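Local coordinates for esterase D (Lactobacillus rhamnosus, PDB 3DKR), which probably hydrolyses carboxylic esters, using the serine-histidine-aspartate charge relay of the alpha/beta-hydrolase fold, at residues A[24-29]-A[86-91]; A[108-111]-A[116-119]; A[100-105]-A[167-172]; A[29-34]-A[160-165]; A[48-53]-A[240-245]. One frame throughout, in Å; residues are numbered along the deposited sequence.

Interaction 1 (A[24-29]-A[86-91]); sequences GVVLLH and AHMTAK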
# COMPACT_ATOMS: atom_id res chain seq x y z
N GLY A 24 11.08 10.22 -8.47
CA GLY A 24 10.24 10.31 -7.28
C GLY A 24 9.44 9.05 -7.11
O GLY A 24 9.13 8.36 -8.10
N VAL A 25 9.07 8.76 -5.87
CA VAL A 25 8.35 7.53 -5.53
C VAL A 25 7.15 7.86 -4.67
O VAL A 25 7.28 8.56 -3.66
CB VAL A 25 9.25 6.55 -4.75
CG1 VAL A 25 8.53 5.23 -4.52
CG2 VAL A 25 10.54 6.31 -5.51
N VAL A 26 5.98 7.35 -5.05
CA VAL A 26 4.77 7.44 -4.25
C VAL A 26 4.62 6.14 -3.46
O VAL A 26 4.69 5.05 -4.03
CB VAL A 26 3.52 7.67 -5.11
CG1 VAL A 26 2.26 7.62 -4.27
CG2 VAL A 26 3.62 9.00 -5.89
N LEU A 27 4.43 6.27 -2.14
CA LEU A 27 4.27 5.11 -1.25
C LEU A 27 2.89 5.18 -0.60
O LEU A 27 2.58 6.16 0.06
CB LEU A 27 5.34 5.07 -0.16
CG LEU A 27 6.78 4.95 -0.66
CD1 LEU A 27 7.79 5.02 0.50
CD2 LEU A 27 7.04 3.68 -1.47
N LEU A 28 2.08 4.14 -0.84
CA LEU A 28 0.67 4.11 -0.42
C LEU A 28 0.47 3.10 0.71
O LEU A 28 0.79 1.92 0.58
CB LEU A 28 -0.23 3.78 -1.62
CG LEU A 28 -0.07 4.76 -2.78
CD1 LEU A 28 -0.93 4.33 -3.97
CD2 LEU A 28 -0.45 6.20 -2.37
N HIS A 29 -0.05 3.58 1.84
CA HIS A 29 0.02 2.82 3.08
C HIS A 29 -1.05 1.72 3.25
O HIS A 29 -1.82 1.44 2.33
CB HIS A 29 0.10 3.77 4.30
CG HIS A 29 -1.14 4.57 4.58
ND1 HIS A 29 -2.27 4.02 5.17
CD2 HIS A 29 -1.38 5.90 4.48
CE1 HIS A 29 -3.16 4.98 5.38
NE2 HIS A 29 -2.65 6.13 4.97
N ALA A 86 -0.18 12.31 -9.53
CA ALA A 86 -0.08 13.54 -10.34
C ALA A 86 0.88 14.57 -9.74
O ALA A 86 1.62 15.25 -10.45
CB ALA A 86 -1.46 14.15 -10.52
N HIS A 87 0.86 14.68 -8.42
CA HIS A 87 1.75 15.59 -7.68
C HIS A 87 3.21 15.32 -8.05
O HIS A 87 4.01 16.24 -8.24
CB HIS A 87 1.54 15.37 -6.18
CG HIS A 87 2.45 16.17 -5.30
ND1 HIS A 87 2.29 17.53 -5.11
CD2 HIS A 87 3.51 15.80 -4.55
CE1 HIS A 87 3.23 17.96 -4.28
NE2 HIS A 87 3.98 16.93 -3.93
N MET A 88 3.54 14.03 -8.18
CA MET A 88 4.91 13.60 -8.38
C MET A 88 5.27 13.58 -9.87
O MET A 88 6.39 13.97 -10.23
CB MET A 88 5.14 12.23 -7.73
CG MET A 88 5.03 12.26 -6.19
SD MET A 88 6.26 13.32 -5.40
CE MET A 88 7.59 12.16 -5.15
N THR A 89 4.34 13.17 -10.73
CA THR A 89 4.63 13.21 -12.17
C THR A 89 4.71 14.66 -12.70
O THR A 89 5.19 14.88 -13.81
CB THR A 89 3.61 12.43 -13.01
OG1 THR A 89 2.31 13.02 -12.85
CG2 THR A 89 3.60 10.96 -12.63
N ALA A 90 4.24 15.64 -11.94
CA ALA A 90 4.45 17.05 -12.34
C ALA A 90 5.90 17.50 -12.15
O ALA A 90 6.34 18.46 -12.81
CB ALA A 90 3.52 17.95 -11.55
N LYS A 91 6.63 16.82 -11.26
CA LYS A 91 7.93 17.28 -10.74
C LYS A 91 9.12 16.49 -11.27
O LYS A 91 10.18 17.08 -11.54
CB LYS A 91 7.96 17.15 -9.19
CG LYS A 91 6.98 17.99 -8.45
CD LYS A 91 6.93 17.60 -6.96
CE LYS A 91 8.19 17.94 -6.23
NZ LYS A 91 7.89 18.28 -4.79
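Met88 of helix 74-89 reaches down to strand 23-28 and touches three successive residues, Gly24, Val25 and Val26. Its CB is the first atom to make contact, resting 4.0 Å from CG2 of Val26. The next carbon is closer, with Met88 CG 3.6 Å from the same Val26 CG2, and the two side chains run obliquely past each other. Val26 presents this methyl because its other branch, CG1, is the one turned anti to the backbone N (chi1 174°), so that CG2 lies beside that nitrogen on the face of the strand met by the methionine. Past CG the Met88 chain bends twice, at chi2 (-62°) and again at chi3 (-90°), and these bends curl it so that the sulfur turns to the next strand, where Met88 SD lies 3.6 Å from CB of Tyr53. The tip comes down on backbone: Met88 CE is 3.9 Å from CA of Gly24 and 3.8 Å from N of Val25. Since Gly24 has no side chain, the methyl can settle directly on the main chain there. The strand's own polar groups are engaged in the sheet, Gly24 and Val26 bonding to strand 94-99 and Val25 to Gly51 and Tyr53. Met88 also touches Val95, so one long, unbranched side chain spans three neighbouring strands. The side-chain contact is apolar and buried, with the methyl also lying against backbone; it supplies shape complementarity and dispersion, and depends on close fit rather than on any directional bond.

Interaction 2 (A[108-111]-A[116-119]); sequences MKAL and GITA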
# COMPACT_ATOMS: atom_id res chain seq x y z
N MET A 108 -1.61 -0.63 -8.33
CA MET A 108 -1.86 -1.42 -9.53
C MET A 108 -2.87 -0.70 -10.42
O MET A 108 -2.70 -0.69 -11.64
CB MET A 108 -2.30 -2.84 -9.18
CG MET A 108 -1.22 -3.67 -8.49
SD MET A 108 0.41 -3.68 -9.30
CE MET A 108 -0.05 -4.12 -10.99
N LYS A 109 -3.91 -0.10 -9.84
CA LYS A 109 -4.89 0.61 -10.67
C LYS A 109 -4.23 1.83 -11.34
O LYS A 109 -4.57 2.18 -12.48
CB LYS A 109 -6.12 1.03 -9.87
CG LYS A 109 -7.30 1.40 -10.74
CD LYS A 109 -8.51 1.79 -9.91
CE LYS A 109 -9.72 2.11 -10.79
NZ LYS A 109 -10.39 0.89 -11.34
N ALA A 110 -3.27 2.44 -10.65
CA ALA A 110 -2.47 3.52 -11.23
C ALA A 110 -1.69 3.04 -12.46
O ALA A 110 -1.74 3.67 -13.52
CB ALA A 110 -1.53 4.09 -10.18
N LEU A 111 -1.00 1.91 -12.33
CA LEU A 111 -0.26 1.35 -13.48
C LEU A 111 -1.21 1.07 -14.65
O LEU A 111 -0.87 1.30 -15.82
CB LEU A 111 0.52 0.10 -13.09
CG LEU A 111 1.65 0.31 -12.08
CD1 LEU A 111 2.31 -1.01 -11.72
CD2 LEU A 111 2.68 1.29 -12.62
N GLY A 116 1.99 8.45 -17.33
CA GLY A 116 3.26 9.00 -16.90
C GLY A 116 4.00 8.21 -15.83
O GLY A 116 4.96 8.72 -15.27
N ILE A 117 3.58 6.98 -15.56
CA ILE A 117 4.24 6.16 -14.53
C ILE A 117 5.24 5.16 -15.12
O ILE A 117 4.90 4.36 -15.99
CB ILE A 117 3.22 5.40 -13.66
CG1 ILE A 117 2.20 6.36 -13.04
CG2 ILE A 117 3.95 4.61 -12.56
CD1 ILE A 117 0.96 5.67 -12.41
N THR A 118 6.48 5.19 -14.65
CA THR A 118 7.52 4.29 -15.16
C THR A 118 7.32 2.84 -14.75
O THR A 118 7.45 1.95 -15.58
CB THR A 118 8.91 4.77 -14.70
OG1 THR A 118 9.19 6.03 -15.32
CG2 THR A 118 10.01 3.78 -15.03
N ALA A 119 7.04 2.62 -13.47
CA ALA A 119 6.89 1.27 -12.94
C ALA A 119 6.33 1.36 -11.52
O ALA A 119 6.12 2.45 -11.00
CB ALA A 119 8.23 0.54 -12.96
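Ile117 overlaps the last turns of helix 101-113 with both of its branches, one on Ala110 and the other on Leu111. The longer branch ends at CD1, which sits 3.7 Å from CB of Ala110 and also 3.5 Å from the carbonyl oxygen of that residue, so the methyl rests partly on side chain and partly on helix backbone. The shorter branch meets a side chain alone: Ile117 CG2 is 3.6 Å from CD2 of Leu111. This division of labour follows from the first torsion, since chi1 of -55° sets CG1 opposite the carbonyl carbon and CG2 opposite the backbone N, spreading the two methyls over consecutive helix residues. Leu111 and Ile117 cross at about a right angle. Although the Leu111 side chain leaves its backbone alongside the loop rather than straight at it, its end swings closer, and Leu111 CD2 goes on to touch the main chain at C of Ala119, 3.8 Å away. Every atom in these contacts is carbon except the Ala110 oxygen, and the four residues are buried. Polar support comes from outside, where Gln185 NE2 donates to the carbonyl oxygen of Leu111 and weakly to that of Ile117. On the sheet side Ile117 packs on Val97, while Leu111 reaches Thr187 of strand 187-192. The contact belongs to the beta-alpha-beta crossover in which strand 94-99, helix 101-113 and the parallel strand 119-122 follow one another, the unit that carries the predicted nucleophile in this alpha/beta-hydrolase fold.

Interaction 3 (A[100-105]-A[167-172]); sequences LSLGGI and AAIDQF. With ACT (acetate ion), chain B.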
# COMPACT_ATOMS: atom_id res chain seq x y z
N LEU A 100 1.26 -1.10 0.19
CA LEU A 100 1.00 -2.32 0.98
C LEU A 100 -0.28 -2.98 0.45
O LEU A 100 -0.56 -2.86 -0.74
CB LEU A 100 0.99 -2.01 2.48
CG LEU A 100 2.42 -1.92 3.03
CD1 LEU A 100 2.49 -1.05 4.30
CD2 LEU A 100 2.98 -3.32 3.30
N SER A 101 -1.02 -3.76 1.24
CA SER A 101 -2.17 -4.47 0.62
C SER A 101 -3.19 -3.48 0.06
O SER A 101 -3.55 -3.54 -1.12
CB SER A 101 -2.84 -5.49 1.55
OG SER A 101 -1.99 -6.59 1.85
N LEU A 102 -3.64 -2.55 0.89
CA LEU A 102 -4.61 -1.55 0.46
C LEU A 102 -3.99 -0.60 -0.56
O LEU A 102 -4.48 -0.48 -1.68
CB LEU A 102 -5.15 -0.78 1.67
CG LEU A 102 -6.13 0.33 1.31
CD1 LEU A 102 -7.46 -0.21 0.76
CD2 LEU A 102 -6.36 1.22 2.54
N GLY A 103 -2.90 0.06 -0.17
CA GLY A 103 -2.21 0.98 -1.07
C GLY A 103 -1.85 0.32 -2.39
O GLY A 103 -1.86 0.96 -3.44
N GLY A 104 -1.51 -0.98 -2.33
CA GLY A 104 -1.12 -1.74 -3.53
C GLY A 104 -2.24 -1.96 -4.54
O GLY A 104 -1.98 -2.08 -5.73
N ILE A 105 -3.48 -2.00 -4.07
CA ILE A 105 -4.63 -2.06 -4.98
C ILE A 105 -4.59 -0.80 -5.83
O ILE A 105 -4.72 -0.87 -7.05
CB ILE A 105 -5.97 -2.13 -4.21
CG1 ILE A 105 -6.10 -3.46 -3.47
CG2 ILE A 105 -7.19 -1.95 -5.16
CD1 ILE A 105 -7.17 -3.41 -2.36
N ALA A 167 -16.16 -5.35 2.33
CA ALA A 167 -16.86 -5.70 1.09
C ALA A 167 -16.57 -4.66 0.01
O ALA A 167 -16.34 -5.01 -1.14
CB ALA A 167 -18.37 -5.79 1.33
N ALA A 168 -16.57 -3.38 0.38
CA ALA A 168 -16.31 -2.30 -0.57
C ALA A 168 -14.89 -2.40 -1.13
O ALA A 168 -14.67 -2.20 -2.32
CB ALA A 168 -16.51 -0.96 0.09
N ILE A 169 -13.95 -2.67 -0.24
CA ILE A 169 -12.55 -2.87 -0.66
C ILE A 169 -12.41 -4.07 -1.59
O ILE A 169 -11.82 -3.97 -2.68
CB ILE A 169 -11.61 -3.03 0.55
CG1 ILE A 169 -11.62 -1.75 1.39
CG2 ILE A 169 -10.19 -3.32 0.07
CD1 ILE A 169 -11.00 -1.94 2.78
N ASP A 170 -12.97 -5.20 -1.17
CA ASP A 170 -12.99 -6.41 -2.00
C ASP A 170 -13.51 -6.07 -3.41
O ASP A 170 -12.90 -6.40 -4.44
CB ASP A 170 -13.94 -7.47 -1.39
CG ASP A 170 -13.40 -8.17 -0.15
OD1 ASP A 170 -12.18 -8.13 0.14
OD2 ASP A 170 -14.24 -8.81 0.55
N GLN A 171 -14.65 -5.39 -3.46
CA GLN A 171 -15.31 -5.08 -4.73
C GLN A 171 -14.40 -4.23 -5.63
O GLN A 171 -14.19 -4.53 -6.81
CB GLN A 171 -16.64 -4.39 -4.44
CG GLN A 171 -17.36 -3.87 -5.67
CD GLN A 171 -18.78 -3.37 -5.36
OE1 GLN A 171 -19.29 -3.54 -4.24
NE2 GLN A 171 -19.41 -2.75 -6.35
N PHE A 172 -13.85 -3.17 -5.06
CA PHE A 172 -12.97 -2.27 -5.81
C PHE A 172 -11.77 -3.05 -6.32
O PHE A 172 -11.32 -2.89 -7.47
CB PHE A 172 -12.50 -1.15 -4.88
CG PHE A 172 -11.76 -0.05 -5.59
CD1 PHE A 172 -12.40 1.13 -5.95
CD2 PHE A 172 -10.43 -0.20 -5.90
CE1 PHE A 172 -11.70 2.13 -6.62
CE2 PHE A 172 -9.74 0.81 -6.55
CZ PHE A 172 -10.37 1.96 -6.91
C ACT B . -2.66 -3.58 4.43
O ACT B . -3.34 -2.75 3.75
OXT ACT B . -1.48 -3.85 4.06
CH3 ACT B . -3.22 -4.23 5.66
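The turn carrying the predicted nucleophile Ser101 joins strand 94-99 to helix 101-113, as in other alpha/beta hydrolases, and from it Leu102 and Ile105 pack on Ile169 and Phe172 of helix 155-178. The axes of 101-105 and 167-172 approach to 11.2 Å at an angle of 40°, a wide spacing bridged by long side chains. Ile105 is directed toward helix 155-178 and splits between its partners: CD1 lies 3.9 Å from CG2 of Ile169, the side chains crossing at about a right angle, while Ile105 CG2 stands 3.8 Å from CD2 of Phe172, at the edge of the ring and near its plane. Leu102 adds a looser touch, its CD1 4.2 Å from Ile169 CG2. With CG anti to the backbone N (chi1 177°), that side chain swings its end towards helix 155-178.

At the N-terminal end of the same helix two amides face an acetate, probably taken up from the crystallisation liquor. Ser101 N donates to acetate OXT at 2.9 Å, and Leu102 N to acetate O, also at 2.9 Å. His226 NE2, from the predicted charge relay, binds the acetate too, and Ser101 OG bonds to Ser125 O. Leu102 thus faces two ways: its side chain is held by apolar packing while its N-H, together with Tyr31 N, grips an anion, consistent with an oxyanion hole that would probably favour negative charge.

Interaction 4 (A[29-34]-A[160-165]); sequences HAYTGS and AYLPGQ. With ACT (acetate ion), chain B.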
# COMPACT_ATOMS: atom_id res chain seq x y z
N HIS A 29 -0.05 3.58 1.84
CA HIS A 29 0.02 2.82 3.08
C HIS A 29 -1.05 1.72 3.25
O HIS A 29 -1.82 1.44 2.33
CB HIS A 29 0.10 3.77 4.30
CG HIS A 29 -1.14 4.57 4.58
ND1 HIS A 29 -2.27 4.02 5.17
CD2 HIS A 29 -1.38 5.90 4.48
CE1 HIS A 29 -3.16 4.98 5.38
NE2 HIS A 29 -2.65 6.13 4.97
N ALA A 30 -1.04 1.09 4.43
CA ALA A 30 -1.93 -0.04 4.74
C ALA A 30 -3.28 0.38 5.30
O ALA A 30 -3.43 1.46 5.85
CB ALA A 30 -1.24 -0.95 5.74
N TYR A 31 -4.25 -0.53 5.18
CA TYR A 31 -5.54 -0.36 5.84
C TYR A 31 -5.30 -0.41 7.36
O TYR A 31 -4.63 -1.31 7.86
CB TYR A 31 -6.45 -1.49 5.42
CG TYR A 31 -7.88 -1.42 5.91
CD1 TYR A 31 -8.66 -0.30 5.67
CD2 TYR A 31 -8.46 -2.52 6.53
CE1 TYR A 31 -9.98 -0.25 6.10
CE2 TYR A 31 -9.78 -2.48 6.95
CZ TYR A 31 -10.54 -1.36 6.72
OH TYR A 31 -11.87 -1.34 7.13
N THR A 32 -5.88 0.57 8.05
CA THR A 32 -5.62 0.90 9.47
C THR A 32 -4.22 1.47 9.71
O THR A 32 -3.88 1.84 10.85
CB THR A 32 -5.87 -0.28 10.45
OG1 THR A 32 -4.79 -1.22 10.43
CG2 THR A 32 -7.20 -0.96 10.17
N GLY A 33 -3.41 1.56 8.66
CA GLY A 33 -2.07 2.11 8.79
C GLY A 33 -2.04 3.61 8.65
O GLY A 33 -3.04 4.31 8.91
N SER A 34 -0.91 4.12 8.17
CA SER A 34 -0.69 5.56 8.06
C SER A 34 0.65 5.76 7.38
O SER A 34 1.35 4.75 7.07
CB SER A 34 -0.66 6.21 9.44
OG SER A 34 0.60 6.00 10.07
N ALA A 160 -20.63 -3.33 13.08
CA ALA A 160 -21.71 -2.74 12.28
C ALA A 160 -21.23 -2.20 10.94
O ALA A 160 -21.97 -2.22 9.96
CB ALA A 160 -22.39 -1.64 13.05
N TYR A 161 -20.00 -1.68 10.91
CA TYR A 161 -19.46 -1.02 9.71
C TYR A 161 -18.39 -1.83 8.98
O TYR A 161 -18.24 -1.71 7.75
CB TYR A 161 -18.79 0.30 10.09
CG TYR A 161 -19.68 1.50 10.37
CD1 TYR A 161 -20.25 2.22 9.32
CD2 TYR A 161 -19.85 1.97 11.66
CE1 TYR A 161 -21.03 3.36 9.57
CE2 TYR A 161 -20.62 3.10 11.92
CZ TYR A 161 -21.21 3.79 10.87
OH TYR A 161 -21.97 4.91 11.14
N LEU A 162 -17.61 -2.62 9.72
CA LEU A 162 -16.38 -3.22 9.15
C LEU A 162 -16.66 -4.21 8.01
O LEU A 162 -16.00 -4.16 6.97
CB LEU A 162 -15.53 -3.86 10.25
CG LEU A 162 -14.22 -4.55 9.84
CD1 LEU A 162 -13.36 -3.60 9.00
CD2 LEU A 162 -13.49 -5.01 11.09
N PRO A 163 -17.64 -5.13 8.18
CA PRO A 163 -17.92 -6.03 7.07
C PRO A 163 -18.26 -5.30 5.77
O PRO A 163 -17.82 -5.71 4.69
CB PRO A 163 -19.12 -6.85 7.58
CG PRO A 163 -18.97 -6.82 9.04
CD PRO A 163 -18.51 -5.42 9.34
N GLY A 164 -19.01 -4.21 5.88
CA GLY A 164 -19.43 -3.45 4.72
C GLY A 164 -18.26 -2.75 4.04
O GLY A 164 -18.19 -2.71 2.81
N GLN A 165 -17.32 -2.23 4.83
CA GLN A 165 -16.15 -1.58 4.24
C GLN A 165 -15.21 -2.60 3.62
O GLN A 165 -14.69 -2.36 2.54
CB GLN A 165 -15.39 -0.68 5.22
CG GLN A 165 -14.28 0.09 4.52
CD GLN A 165 -13.73 1.19 5.39
OE1 GLN A 165 -12.98 0.93 6.31
NE2 GLN A 165 -14.15 2.43 5.12
C ACT B . -2.66 -3.58 4.43
O ACT B . -3.34 -2.75 3.75
OXT ACT B . -1.48 -3.85 4.06
CH3 ACT B . -3.22 -4.23 5.66
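At its hydroxyl end the Tyr31 ring meets the amide of Gln165 and a methyl of Leu162, both at the ring edge. Gln165 OE1 lies in the plane of the ring, whereas the amide itself is turned steeply, the two planes standing 73° apart. One face of the ring carries CG2 of Thr32, offset toward the rim. Tyr31 OH donates to Gln165 OE1 at 2.7 Å, in the carbonyl plane and on a lone pair of the oxygen, with a C=O...O angle of 132°. The same oxygen passes 3.2 Å from CE1 of Tyr31. Leu162 CD1 approaches Tyr31 OH to 3.3 Å, giving the hydroxyl an apolar neighbour beside its polar one. With CG anti to the backbone N (chi1 -175°), the Tyr31 ring extends from the loop toward helix 155-178. Gln165 is fixed in turn, as its NE2 donates to Ile68 O.

At the root of the tyrosine, a type II turn runs from Ala30 to Gly33. Ala30 O accepts from Gly33 N at 2.8 Å and from His29 ND1 at 2.9 Å, the donors coming from opposite faces of its plane. Tyr31 N donates to acetate O at 2.8 Å, consistent with an oxyanion-hole amide. The contact joins the loop after strand 23-28 to helix 155-178, with helices 66-71 and 74-89 touching Tyr31 and helix 134-149 packing on Leu162 and Thr32.

Interaction 5 (A[48-53]-A[240-245]); sequences SGYGVY and DVIAFM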
# COMPACT_ATOMS: atom_id res chain seq x y z
N SER A 48 19.29 6.95 -0.99
CA SER A 48 19.75 6.63 -2.35
C SER A 48 19.37 7.73 -3.36
O SER A 48 19.51 7.53 -4.59
CB SER A 48 19.20 5.27 -2.81
OG SER A 48 19.93 4.19 -2.22
N GLY A 49 18.90 8.86 -2.85
CA GLY A 49 18.69 10.06 -3.65
C GLY A 49 17.34 10.17 -4.34
O GLY A 49 17.17 10.98 -5.25
N TYR A 50 16.37 9.36 -3.92
CA TYR A 50 15.04 9.44 -4.50
C TYR A 50 14.16 10.45 -3.77
O TYR A 50 14.26 10.60 -2.55
CB TYR A 50 14.37 8.08 -4.42
CG TYR A 50 15.02 7.04 -5.29
CD1 TYR A 50 14.81 7.03 -6.66
CD2 TYR A 50 15.85 6.08 -4.75
CE1 TYR A 50 15.42 6.07 -7.47
CE2 TYR A 50 16.45 5.11 -5.53
CZ TYR A 50 16.24 5.12 -6.89
OH TYR A 50 16.84 4.15 -7.67
N GLY A 51 13.29 11.14 -4.52
CA GLY A 51 12.20 11.91 -3.92
C GLY A 51 11.13 10.93 -3.49
O GLY A 51 10.98 9.86 -4.10
N VAL A 52 10.37 11.27 -2.44
CA VAL A 52 9.39 10.35 -1.89
C VAL A 52 8.17 11.14 -1.44
O VAL A 52 8.32 12.23 -0.92
CB VAL A 52 9.94 9.55 -0.67
CG1 VAL A 52 8.94 8.46 -0.27
CG2 VAL A 52 11.32 8.96 -0.99
N TYR A 53 6.97 10.59 -1.66
CA TYR A 53 5.73 11.21 -1.20
C TYR A 53 4.84 10.15 -0.61
O TYR A 53 4.58 9.14 -1.25
CB TYR A 53 5.02 11.91 -2.34
CG TYR A 53 3.74 12.63 -1.95
CD1 TYR A 53 3.68 13.44 -0.83
CD2 TYR A 53 2.61 12.52 -2.75
CE1 TYR A 53 2.50 14.10 -0.51
CE2 TYR A 53 1.45 13.20 -2.44
CZ TYR A 53 1.40 13.99 -1.33
OH TYR A 53 0.23 14.67 -1.06
N ASP A 240 15.79 -4.66 -2.54
CA ASP A 240 15.11 -5.22 -3.72
C ASP A 240 14.39 -4.13 -4.52
O ASP A 240 14.44 -4.10 -5.75
CB ASP A 240 14.12 -6.30 -3.30
CG ASP A 240 14.79 -7.54 -2.70
OD1 ASP A 240 16.01 -7.77 -2.99
OD2 ASP A 240 14.11 -8.28 -1.96
N VAL A 241 13.71 -3.23 -3.81
CA VAL A 241 12.98 -2.14 -4.47
C VAL A 241 13.93 -1.18 -5.19
O VAL A 241 13.68 -0.73 -6.32
CB VAL A 241 12.11 -1.37 -3.44
CG1 VAL A 241 11.58 -0.04 -4.04
CG2 VAL A 241 10.98 -2.28 -2.90
N ILE A 242 15.03 -0.86 -4.53
CA ILE A 242 16.02 0.02 -5.12
C ILE A 242 16.65 -0.64 -6.35
O ILE A 242 16.78 -0.00 -7.38
CB ILE A 242 17.05 0.45 -4.06
CG1 ILE A 242 16.36 1.38 -3.05
CG2 ILE A 242 18.22 1.18 -4.71
CD1 ILE A 242 17.19 1.71 -1.82
N ALA A 243 16.96 -1.93 -6.25
CA ALA A 243 17.47 -2.66 -7.43
C ALA A 243 16.49 -2.61 -8.60
O ALA A 243 16.87 -2.42 -9.77
CB ALA A 243 17.78 -4.09 -7.06
N PHE A 244 15.21 -2.78 -8.29
CA PHE A 244 14.13 -2.74 -9.28
C PHE A 244 14.09 -1.40 -10.01
O PHE A 244 13.99 -1.35 -11.24
CB PHE A 244 12.80 -3.04 -8.57
CG PHE A 244 11.58 -2.86 -9.42
CD1 PHE A 244 11.17 -3.86 -10.31
CD2 PHE A 244 10.80 -1.72 -9.29
CE1 PHE A 244 10.02 -3.70 -11.06
CE2 PHE A 244 9.66 -1.56 -10.06
CZ PHE A 244 9.26 -2.54 -10.93
N MET A 245 14.17 -0.32 -9.24
CA MET A 245 14.17 1.01 -9.82
C MET A 245 15.44 1.27 -10.63
O MET A 245 15.38 1.86 -11.71
CB MET A 245 13.99 2.05 -8.72
CG MET A 245 12.57 2.00 -8.18
SD MET A 245 12.11 3.47 -7.24
CE MET A 245 13.01 3.00 -5.86
O HOH W 1 16.36 4.49 -10.38
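A bend at chi3 (-76°) folds the tip of Met245 over the ring of Tyr50, which its own chi1 of -67°, placing CG beside the backbone N, turns to helix 234-246. The two side chains come from opposite directions. Met245 CE lies over the middle of one ring face, 4.0 Å from the centroid of Tyr50 and only 13° off the ring normal, a CH-pi contact. The sulfur follows above the same ring, Met245 SD 4.5 Å from the Tyr50 centroid, so that the pair also forms a Met-aromatic contact. Nearer the root of the methionine, Met245 CB is 3.7 Å from Tyr50 OH. Ile242 comes to the edge rather than the face: its CG2 lies near the ring plane, 4.4 Å from CE2 of Tyr50, while its other tip, CD1, is 3.7 Å from OG of the exposed Ser48. The phenol is served by a water in the ring plane, 2.8 Å from Tyr50 OH, which donates a weak bond to Met245 O and thus bridges the two segments. Just before the tyrosine, Gly49, with positive phi, is the C-prime residue of a Schellman motif closing helix 39-47, in which Tyr50 N pairs with Leu45 O. Here the chain leaves that helix for strand 51-54. The C-terminal helix 234-246 covers this junction, Ile242 and Met245 both resting on Leu45, while Met245 continues inward to Val25 of strand 23-28 and to Phe96 and Phe98 of strand 94-99.

Interactions 1 to 4 are buried; interaction 5 is partly buried, with exposed Ser48 at its border and a water bridging its two segments. Interactions 1 and 2 are apolar, tying helix 74-89 to strand 23-28, and helix 101-113 to the loop before strand 119-122. In interaction 5, strand 51-54 lies beside strand 23-28 of interaction 1, and Val25 CG2 touches Met245 SD. Interactions 3 and 4 lie across the centre of the chain from interaction 5. Both use helix 155-178, one through hydrocarbon contacts and the other through a phenol-amide bond, and both supply amides to the same acetate. Helix 101-113 is common to interactions 2 and 3, which meet where Lys109 packs on Phe172.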